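Local coordinates for cyclopropane mycolic acid synthase 3 (Mycobacterium tuberculosis, PDB 1L1E), which probably catalyses the transfer of a methylene group from S-adenosyl-L-methionine to a double bond of an alpha mycolic acid, forming the proximal cyclopropane ring, at residues D21-F26 with Q31-A36; E121-F126 with Y147-E152. All coordinates share one frame; numbering follows the deposited sequence.

Overall arrangement
Contact 1 (D21-F26 with Q31-A36) and contact 2 (E121-F126 with Y147-E152) lie on opposite sides of the chain's centre, their own centres 25 Å apart and their nearest atoms about 14 Å apart. They share no helix or strand, yet both touch the same S-adenosyl-L-homocysteine (SAH): contact 1 at its carboxylate and sulfur, contact 2 at its adenine. Contact 1 is mostly buried, joining a short helix and the turn after it to an irregular loop through phenyl and phenol rings, with an exposed arginine lying against a buried glutamine. Contact 2 is only partly buried and sits beside the parallel strands of the methyltransferase sheet, where a tryptophan meets a helix by edge-to-face packing.

Contact 1. Residues D21-F26 with Q31-A36; sequences DFFRLF and QTYSCA. With SAH (S-adenosyl-L-homocysteine), chain D; CO3 (carbonate ion), chain C.
F23 and F26 bring their rings to the phenol ring of Y33 at different corners. CE2 of F23 lies 4.1 Å from CE1 of Y33. The centroids of these two rings are 5.6 Å apart and their planes are inclined at 58°, so the rings meet obliquely. On the other side of the phenol, CE1 of F26 comes to 4.3 Å from CE2 of Y33, which lies near the plane of the F26 ring, at its edge. Y33 reaches both because its CG stands anti to the backbone N (chi1 -172°), which carries the ring toward F23 and F26 while the backbone N-H remains with the ligand. The chain turns after F22 through hydrogen bonds from L25 N to F22 O and from F26 N to F23 O.

Beyond the rings, R24 meets Q31 through its aliphatic part: CG of R24 is 3.7 Å from OE1 of Q31. The amide NE2 of Q31 is hydrogen-bonded to D20.

This loop forms one wall of the SAH pocket in the Rossmann-like methyltransferase domain. Y33 N donates to OXT of SAH at 2.7 Å with an angle of 166° at the hydrogen, and S34 OG donates to O of the same carboxylate, also at 2.7 Å. The two oxygens are thus gripped separately, which should fix the rotation of the carboxylate; S34 OG is also bonded to K52. CD1 of Y33 approaches SD of SAH at 4.1 Å. Next to S34, C35 N donates to O3 of the carbonate ion at 2.6 Å, and H167 also binds that ion.

Contact 2. Residues E121-F126 with Y147-E152; sequences EGWEKF and YHHFFE. With SAH (S-adenosyl-L-homocysteine), chain D.
W123, H149 and F150 form an aromatic cluster between helix 147-157 and the loop that follows strand 116-120, at the adenine end of the SAH pocket in this Rossmann-like methyltransferase fold. Two edge-to-face contacts define it. The edge of F150 points at one face of the W123 indole, with the phenyl and five-membered ring planes at 75° and CD1 of F150 3.8 Å from CD2 of W123. The far end of the indole presents its own edge to the face of H149 in an offset arrangement, the six-membered and imidazole rings inclined at 63° and CZ3 of W123 3.3 Å from CD2 of H149.

A CH-pi contact reinforces the first pair: CB of F150 stands 3.9 Å from the centroid of the W123 six-membered ring, nearly on its normal. With CG anti to the backbone N (chi1 172°), the F150 side chain runs along the indole from the benzo ring, under CB, to the pyrrole ring, under CD1. The opposite indole face is covered by CD of E124, so the tryptophan is sandwiched between a phenyl edge and a carboxylate. F142, outside the segments, meets the rings of both W123 and F150.

Polar bonds run to the ligand, to R146 and within the helix. The backbone N of W123 donates to N1 of the adenine, and N6 donates to OE2 of E124 at 3.2 Å; together they read the Watson-Crick edge of the base. OE1 of E124 forms a salt bridge with R146, which probably helps position the carboxylate. On the helix, ND1 of H149 donates to OE1 of E152 at 3.3 Å, the oxygen lying close to the imidazole plane and receiving the bond on its anti side, with the donor tilted out of the carboxylate plane.

Contact 1. Residues D21-F26 with Q31-A36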
loop_
_atom_site.group_PDB
_atom_site.type_symbol
_atom_site.label_atom_id
_atom_site.label_comp_id
_atom_site.label_asym_id
_atom_site.label_seq_id
_atom_site.Cartn_x
_atom_site.Cartn_y
_atom_site.Cartn_z
ATOM N N ASP A 21 -9.256 12.768 -10.723
ATOM C CA ASP A 21 -10.410 12.365 -11.501
ATOM C C ASP A 21 -9.983 11.236 -12.434
ATOM O O ASP A 21 -10.820 10.520 -12.982
ATOM C CB ASP A 21 -10.956 13.553 -12.284
ATOM C CG ASP A 21 -12.465 13.703 -12.137
ATOM O OD1 ASP A 21 -12.956 13.698 -10.979
ATOM O OD2 ASP A 21 -13.154 13.830 -13.178
ATOM N N PHE A 22 -8.670 11.081 -12.602
ATOM C CA PHE A 22 -8.132 10.019 -13.436
ATOM C C PHE A 22 -8.192 8.734 -12.619
ATOM O O PHE A 22 -8.670 7.703 -13.098
ATOM C CB PHE A 22 -6.682 10.301 -13.824
ATOM C CG PHE A 22 -6.121 9.308 -14.803
ATOM C CD1 PHE A 22 -6.451 9.386 -16.158
ATOM C CD2 PHE A 22 -5.307 8.272 -14.372
ATOM C CE1 PHE A 22 -5.979 8.447 -17.063
ATOM C CE2 PHE A 22 -4.827 7.321 -15.270
ATOM C CZ PHE A 22 -5.165 7.411 -16.620
ATOM N N PHE A 23 -7.708 8.800 -11.382
ATOM C CA PHE A 23 -7.725 7.630 -10.508
ATOM C C PHE A 23 -9.142 7.152 -10.240
ATOM O O PHE A 23 -9.408 5.950 -10.192
ATOM C CB PHE A 23 -7.046 7.926 -9.174
ATOM C CG PHE A 23 -5.559 8.087 -9.274
ATOM C CD1 PHE A 23 -4.977 9.351 -9.223
ATOM C CD2 PHE A 23 -4.738 6.972 -9.428
ATOM C CE1 PHE A 23 -3.608 9.499 -9.325
ATOM C CE2 PHE A 23 -3.356 7.114 -9.532
ATOM C CZ PHE A 23 -2.793 8.383 -9.480
ATOM N N ARG A 24 -10.065 8.087 -10.069
ATOM C CA ARG A 24 -11.441 7.699 -9.802
ATOM C C ARG A 24 -12.053 6.895 -10.954
ATOM O O ARG A 24 -13.129 6.303 -10.807
ATOM C CB ARG A 24 -12.283 8.935 -9.488
ATOM C CG ARG A 24 -11.989 9.537 -8.124
ATOM C CD ARG A 24 -12.974 10.653 -7.802
ATOM N NE ARG A 24 -14.348 10.148 -7.788
ATOM C CZ ARG A 24 -15.433 10.914 -7.809
ATOM N NH1 ARG A 24 -15.316 12.236 -7.844
ATOM N NH2 ARG A 24 -16.639 10.359 -7.796
ATOM N N LEU A 25 -11.361 6.858 -12.093
ATOM C CA LEU A 25 -11.849 6.100 -13.239
ATOM C C LEU A 25 -11.605 4.597 -13.111
ATOM O O LEU A 25 -12.189 3.813 -13.863
ATOM C CB LEU A 25 -11.225 6.612 -14.545
ATOM C CG LEU A 25 -11.701 7.998 -15.004
ATOM C CD1 LEU A 25 -11.014 8.356 -16.314
ATOM C CD2 LEU A 25 -13.221 8.006 -15.168
ATOM N N PHE A 26 -10.737 4.181 -12.190
ATOM C CA PHE A 26 -10.505 2.748 -12.025
ATOM C C PHE A 26 -10.494 2.252 -10.582
ATOM O O PHE A 26 -10.803 1.088 -10.325
ATOM C CB PHE A 26 -9.243 2.294 -12.795
ATOM C CG PHE A 26 -7.942 2.841 -12.265
ATOM C CD1 PHE A 26 -7.281 2.207 -11.220
ATOM C CD2 PHE A 26 -7.357 3.965 -12.845
ATOM C CE1 PHE A 26 -6.054 2.679 -10.761
ATOM C CE2 PHE A 26 -6.132 4.446 -12.394
ATOM C CZ PHE A 26 -5.481 3.799 -11.349
ATOM N N GLN A 31 -11.486 4.630 -3.001
ATOM C CA GLN A 31 -10.215 5.069 -3.572
ATOM C C GLN A 31 -8.984 4.386 -2.950
ATOM O O GLN A 31 -7.949 5.024 -2.740
ATOM C CB GLN A 31 -10.066 6.599 -3.471
ATOM C CG GLN A 31 -10.985 7.399 -4.415
ATOM C CD GLN A 31 -10.377 8.741 -4.833
ATOM O OE1 GLN A 31 -9.408 8.788 -5.603
ATOM N NE2 GLN A 31 -10.936 9.839 -4.312
ATOM N N THR A 32 -9.092 3.091 -2.656
ATOM C CA THR A 32 -7.957 2.357 -2.098
ATOM C C THR A 32 -7.073 1.983 -3.270
ATOM O O THR A 32 -7.552 1.446 -4.261
ATOM C CB THR A 32 -8.404 1.090 -1.351
ATOM O OG1 THR A 32 -9.148 1.475 -0.201
ATOM C CG2 THR A 32 -7.196 0.265 -0.889
ATOM N N TYR A 33 -5.781 2.270 -3.145
ATOM C CA TYR A 33 -4.816 2.033 -4.216
ATOM C C TYR A 33 -3.706 1.112 -3.734
ATOM O O TYR A 33 -2.583 1.552 -3.488
ATOM C CB TYR A 33 -4.232 3.387 -4.641
ATOM C CG TYR A 33 -3.351 3.383 -5.863
ATOM C CD1 TYR A 33 -2.325 4.320 -6.000
ATOM C CD2 TYR A 33 -3.559 2.478 -6.900
ATOM C CE1 TYR A 33 -1.527 4.357 -7.142
ATOM C CE2 TYR A 33 -2.770 2.504 -8.046
ATOM C CZ TYR A 33 -1.754 3.446 -8.162
ATOM O OH TYR A 33 -0.962 3.465 -9.292
ATOM N N SER A 34 -4.041 -0.165 -3.611
ATOM C CA SER A 34 -3.128 -1.196 -3.145
ATOM C C SER A 34 -3.842 -2.543 -3.260
ATOM O O SER A 34 -5.067 -2.593 -3.356
ATOM C CB SER A 34 -2.737 -0.922 -1.687
ATOM O OG SER A 34 -3.883 -0.735 -0.861
ATOM N N CYS A 35 -3.071 -3.624 -3.267
ATOM C CA CYS A 35 -3.613 -4.977 -3.363
ATOM C C CYS A 35 -4.820 -5.221 -2.457
ATOM O O CYS A 35 -4.738 -5.040 -1.244
ATOM C CB CYS A 35 -2.531 -5.993 -3.010
ATOM S SG CYS A 35 -3.101 -7.691 -3.115
ATOM N N ALA A 36 -5.944 -5.634 -3.043
ATOM C CA ALA A 36 -7.137 -5.900 -2.242
ATOM C C ALA A 36 -7.094 -7.328 -1.694
ATOM O O ALA A 36 -6.165 -8.095 -2.003
ATOM C CB ALA A 36 -8.402 -5.680 -3.080
HETATM N N SAH D . -2.057 3.318 1.740
HETATM C CA SAH D . -2.989 3.855 0.746
HETATM C CB SAH D . -2.224 4.574 -0.387
HETATM C CG SAH D . -1.165 3.752 -1.127
HETATM S SD SAH D . -0.326 4.662 -2.433
HETATM C C SAH D . -3.847 2.729 0.144
HETATM O O SAH D . -3.677 1.581 0.565
HETATM O OXT SAH D . -4.652 3.009 -0.756
HETATM C "C5'" SAH D . 1.207 5.166 -1.579
HETATM C "C4'" SAH D . 1.018 6.205 -0.467
HETATM O "O4'" SAH D . 2.213 6.364 0.352
HETATM C "C3'" SAH D . 0.710 7.605 -0.992
HETATM O "O3'" SAH D . -0.239 8.211 -0.084
HETATM C "C2'" SAH D . 2.044 8.300 -0.943
HETATM O "O2'" SAH D . 1.910 9.723 -0.993
HETATM C "C1'" SAH D . 2.593 7.764 0.345
HETATM N N9 SAH D . 4.057 7.906 0.499
HETATM C C8 SAH D . 5.078 7.580 -0.336
HETATM N N7 SAH D . 6.279 7.814 0.077
HETATM C C5 SAH D . 6.063 8.361 1.335
HETATM C C6 SAH D . 6.936 8.849 2.362
HETATM N N6 SAH D . 8.273 8.847 2.246
HETATM N N1 SAH D . 6.361 9.339 3.519
HETATM C C2 SAH D . 5.011 9.342 3.646
HETATM N N3 SAH D . 4.096 8.909 2.754
HETATM C C4 SAH D . 4.697 8.428 1.609
HETATM C C CO3 C . 0.627 -2.881 -2.788
HETATM O O1 CO3 C . 1.767 -3.043 -1.833
HETATM O O2 CO3 C . 0.805 -2.210 -3.962
HETATM O O3 CO3 C . -0.577 -3.415 -2.483
#

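Contact 2. Residues E121-F126 with Y147-E152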
loop_
_atom_site.group_PDB
_atom_site.type_symbol
_atom_site.label_atom_id
_atom_site.label_comp_id
_atom_site.label_asym_id
_atom_site.label_seq_id
_atom_site.Cartn_x
_atom_site.Cartn_y
_atom_site.Cartn_z
ATOM N N GLU A 121 3.569 15.377 4.765
ATOM C CA GLU A 121 4.992 15.262 5.079
ATOM C C GLU A 121 5.393 13.790 5.090
ATOM O O GLU A 121 4.548 12.920 5.289
ATOM C CB GLU A 121 5.280 15.875 6.456
ATOM C CG GLU A 121 4.851 14.979 7.617
ATOM C CD GLU A 121 5.005 15.637 8.973
ATOM O OE1 GLU A 121 4.929 14.912 9.987
ATOM O OE2 GLU A 121 5.194 16.873 9.028
ATOM N N GLY A 122 6.684 13.520 4.912
ATOM C CA GLY A 122 7.158 12.144 4.909
ATOM C C GLY A 122 7.342 11.586 6.309
ATOM O O GLY A 122 7.337 12.335 7.281
ATOM N N TRP A 123 7.488 10.266 6.419
ATOM C CA TRP A 123 7.681 9.631 7.710
ATOM C C TRP A 123 8.971 10.113 8.371
ATOM O O TRP A 123 9.158 9.967 9.587
ATOM C CB TRP A 123 7.719 8.111 7.548
ATOM C CG TRP A 123 8.678 7.652 6.490
ATOM C CD1 TRP A 123 8.381 7.305 5.199
ATOM C CD2 TRP A 123 10.096 7.511 6.626
ATOM N NE1 TRP A 123 9.526 6.955 4.527
ATOM C CE2 TRP A 123 10.595 7.074 5.378
ATOM C CE3 TRP A 123 10.995 7.712 7.683
ATOM C CZ2 TRP A 123 11.958 6.835 5.156
ATOM C CZ3 TRP A 123 12.357 7.471 7.459
ATOM C CH2 TRP A 123 12.820 7.039 6.205
ATOM N N GLU A 124 9.867 10.681 7.567
ATOM C CA GLU A 124 11.133 11.193 8.091
ATOM C C GLU A 124 10.938 12.332 9.088
ATOM O O GLU A 124 11.751 12.510 9.997
ATOM C CB GLU A 124 12.031 11.686 6.959
ATOM C CG GLU A 124 11.304 12.041 5.679
ATOM C CD GLU A 124 10.855 10.799 4.938
ATOM O OE1 GLU A 124 11.641 9.830 4.918
ATOM O OE2 GLU A 124 9.744 10.784 4.374
ATOM N N LYS A 125 9.863 13.098 8.927
ATOM C CA LYS A 125 9.617 14.224 9.822
ATOM C C LYS A 125 8.681 13.952 10.995
ATOM O O LYS A 125 8.503 14.815 11.854
ATOM C CB LYS A 125 9.084 15.414 9.030
ATOM C CG LYS A 125 10.030 15.916 7.954
ATOM C CD LYS A 125 9.558 17.257 7.416
ATOM C CE LYS A 125 10.525 17.820 6.391
ATOM N NZ LYS A 125 10.139 19.204 6.006
ATOM N N PHE A 126 8.086 12.767 11.033
ATOM C CA PHE A 126 7.167 12.419 12.113
ATOM C C PHE A 126 7.902 11.845 13.325
ATOM O O PHE A 126 8.673 10.901 13.201
ATOM C CB PHE A 126 6.140 11.406 11.618
ATOM C CG PHE A 126 5.070 11.104 12.618
ATOM C CD1 PHE A 126 3.931 11.894 12.693
ATOM C CD2 PHE A 126 5.213 10.044 13.504
ATOM C CE1 PHE A 126 2.946 11.635 13.636
ATOM C CE2 PHE A 126 4.235 9.777 14.452
ATOM C CZ PHE A 126 3.100 10.576 14.518
ATOM N N TYR A 147 15.823 2.532 4.035
ATOM C CA TYR A 147 15.222 1.476 4.854
ATOM C C TYR A 147 15.593 1.520 6.328
ATOM O O TYR A 147 14.709 1.498 7.185
ATOM C CB TYR A 147 15.553 0.090 4.280
ATOM C CG TYR A 147 14.827 -0.251 2.983
ATOM C CD1 TYR A 147 15.104 -1.436 2.301
ATOM C CD2 TYR A 147 13.856 0.604 2.450
ATOM C CE1 TYR A 147 14.434 -1.766 1.117
ATOM C CE2 TYR A 147 13.182 0.284 1.274
ATOM C CZ TYR A 147 13.474 -0.902 0.608
ATOM O OH TYR A 147 12.808 -1.222 -0.559
ATOM N N HIS A 148 16.886 1.584 6.645
ATOM C CA HIS A 148 17.271 1.610 8.050
ATOM C C HIS A 148 16.613 2.746 8.806
ATOM O O HIS A 148 16.181 2.577 9.945
ATOM C CB HIS A 148 18.781 1.751 8.239
ATOM C CG HIS A 148 19.168 1.991 9.666
ATOM N ND1 HIS A 148 19.216 0.983 10.603
ATOM C CD2 HIS A 148 19.440 3.138 10.334
ATOM C CE1 HIS A 148 19.503 1.498 11.786
ATOM N NE2 HIS A 148 19.643 2.804 11.648
ATOM N N HIS A 149 16.563 3.912 8.174
ATOM C CA HIS A 149 15.979 5.098 8.791
ATOM C C HIS A 149 14.491 4.876 9.100
ATOM O O HIS A 149 14.020 5.167 10.199
ATOM C CB HIS A 149 16.176 6.299 7.858
ATOM C CG HIS A 149 15.837 7.616 8.482
ATOM N ND1 HIS A 149 15.968 7.856 9.832
ATOM C CD2 HIS A 149 15.378 8.768 7.938
ATOM C CE1 HIS A 149 15.599 9.097 10.095
ATOM N NE2 HIS A 149 15.236 9.671 8.962
ATOM N N PHE A 150 13.767 4.341 8.124
ATOM C CA PHE A 150 12.347 4.062 8.286
ATOM C C PHE A 150 12.092 3.156 9.488
ATOM O O PHE A 150 11.258 3.450 10.341
ATOM C CB PHE A 150 11.808 3.398 7.019
ATOM C CG PHE A 150 10.404 2.895 7.150
ATOM C CD1 PHE A 150 9.335 3.785 7.205
ATOM C CD2 PHE A 150 10.148 1.525 7.205
ATOM C CE1 PHE A 150 8.021 3.323 7.307
ATOM C CE2 PHE A 150 8.833 1.045 7.307
ATOM C CZ PHE A 150 7.770 1.944 7.356
ATOM N N PHE A 151 12.812 2.049 9.563
ATOM C CA PHE A 151 12.611 1.146 10.672
ATOM C C PHE A 151 13.046 1.740 12.008
ATOM O O PHE A 151 12.443 1.448 13.034
ATOM C CB PHE A 151 13.284 -0.194 10.378
ATOM C CG PHE A 151 12.531 -1.013 9.357
ATOM C CD1 PHE A 151 13.089 -1.299 8.109
ATOM C CD2 PHE A 151 11.239 -1.461 9.631
ATOM C CE1 PHE A 151 12.376 -2.015 7.158
ATOM C CE2 PHE A 151 10.513 -2.181 8.680
ATOM C CZ PHE A 151 11.082 -2.457 7.443
ATOM N N GLU A 152 14.073 2.588 11.998
ATOM C CA GLU A 152 14.514 3.230 13.232
ATOM C C GLU A 152 13.434 4.205 13.723
ATOM O O GLU A 152 13.138 4.263 14.914
ATOM C CB GLU A 152 15.827 3.996 13.013
ATOM C CG GLU A 152 16.005 5.185 13.948
ATOM C CD GLU A 152 17.209 6.052 13.603
ATOM O OE1 GLU A 152 17.377 6.415 12.414
ATOM O OE2 GLU A 152 17.980 6.383 14.529
HETATM N N SAH D . -2.057 3.318 1.740
HETATM C CA SAH D . -2.989 3.855 0.746
HETATM C CB SAH D . -2.224 4.574 -0.387
HETATM C CG SAH D . -1.165 3.752 -1.127
HETATM S SD SAH D . -0.326 4.662 -2.433
HETATM C C SAH D . -3.847 2.729 0.144
HETATM O O SAH D . -3.677 1.581 0.565
HETATM O OXT SAH D . -4.652 3.009 -0.756
HETATM C "C5'" SAH D . 1.207 5.166 -1.579
HETATM C "C4'" SAH D . 1.018 6.205 -0.467
HETATM O "O4'" SAH D . 2.213 6.364 0.352
HETATM C "C3'" SAH D . 0.710 7.605 -0.992
HETATM O "O3'" SAH D . -0.239 8.211 -0.084
HETATM C "C2'" SAH D . 2.044 8.300 -0.943
HETATM O "O2'" SAH D . 1.910 9.723 -0.993
HETATM C "C1'" SAH D . 2.593 7.764 0.345
HETATM N N9 SAH D . 4.057 7.906 0.499
HETATM C C8 SAH D . 5.078 7.580 -0.336
HETATM N N7 SAH D . 6.279 7.814 0.077
HETATM C C5 SAH D . 6.063 8.361 1.335
HETATM C C6 SAH D . 6.936 8.849 2.362
HETATM N N6 SAH D . 8.273 8.847 2.246
HETATM N N1 SAH D . 6.361 9.339 3.519
HETATM C C2 SAH D . 5.011 9.342 3.646
HETATM N N3 SAH D . 4.096 8.909 2.754
HETATM C C4 SAH D . 4.697 8.428 1.609
#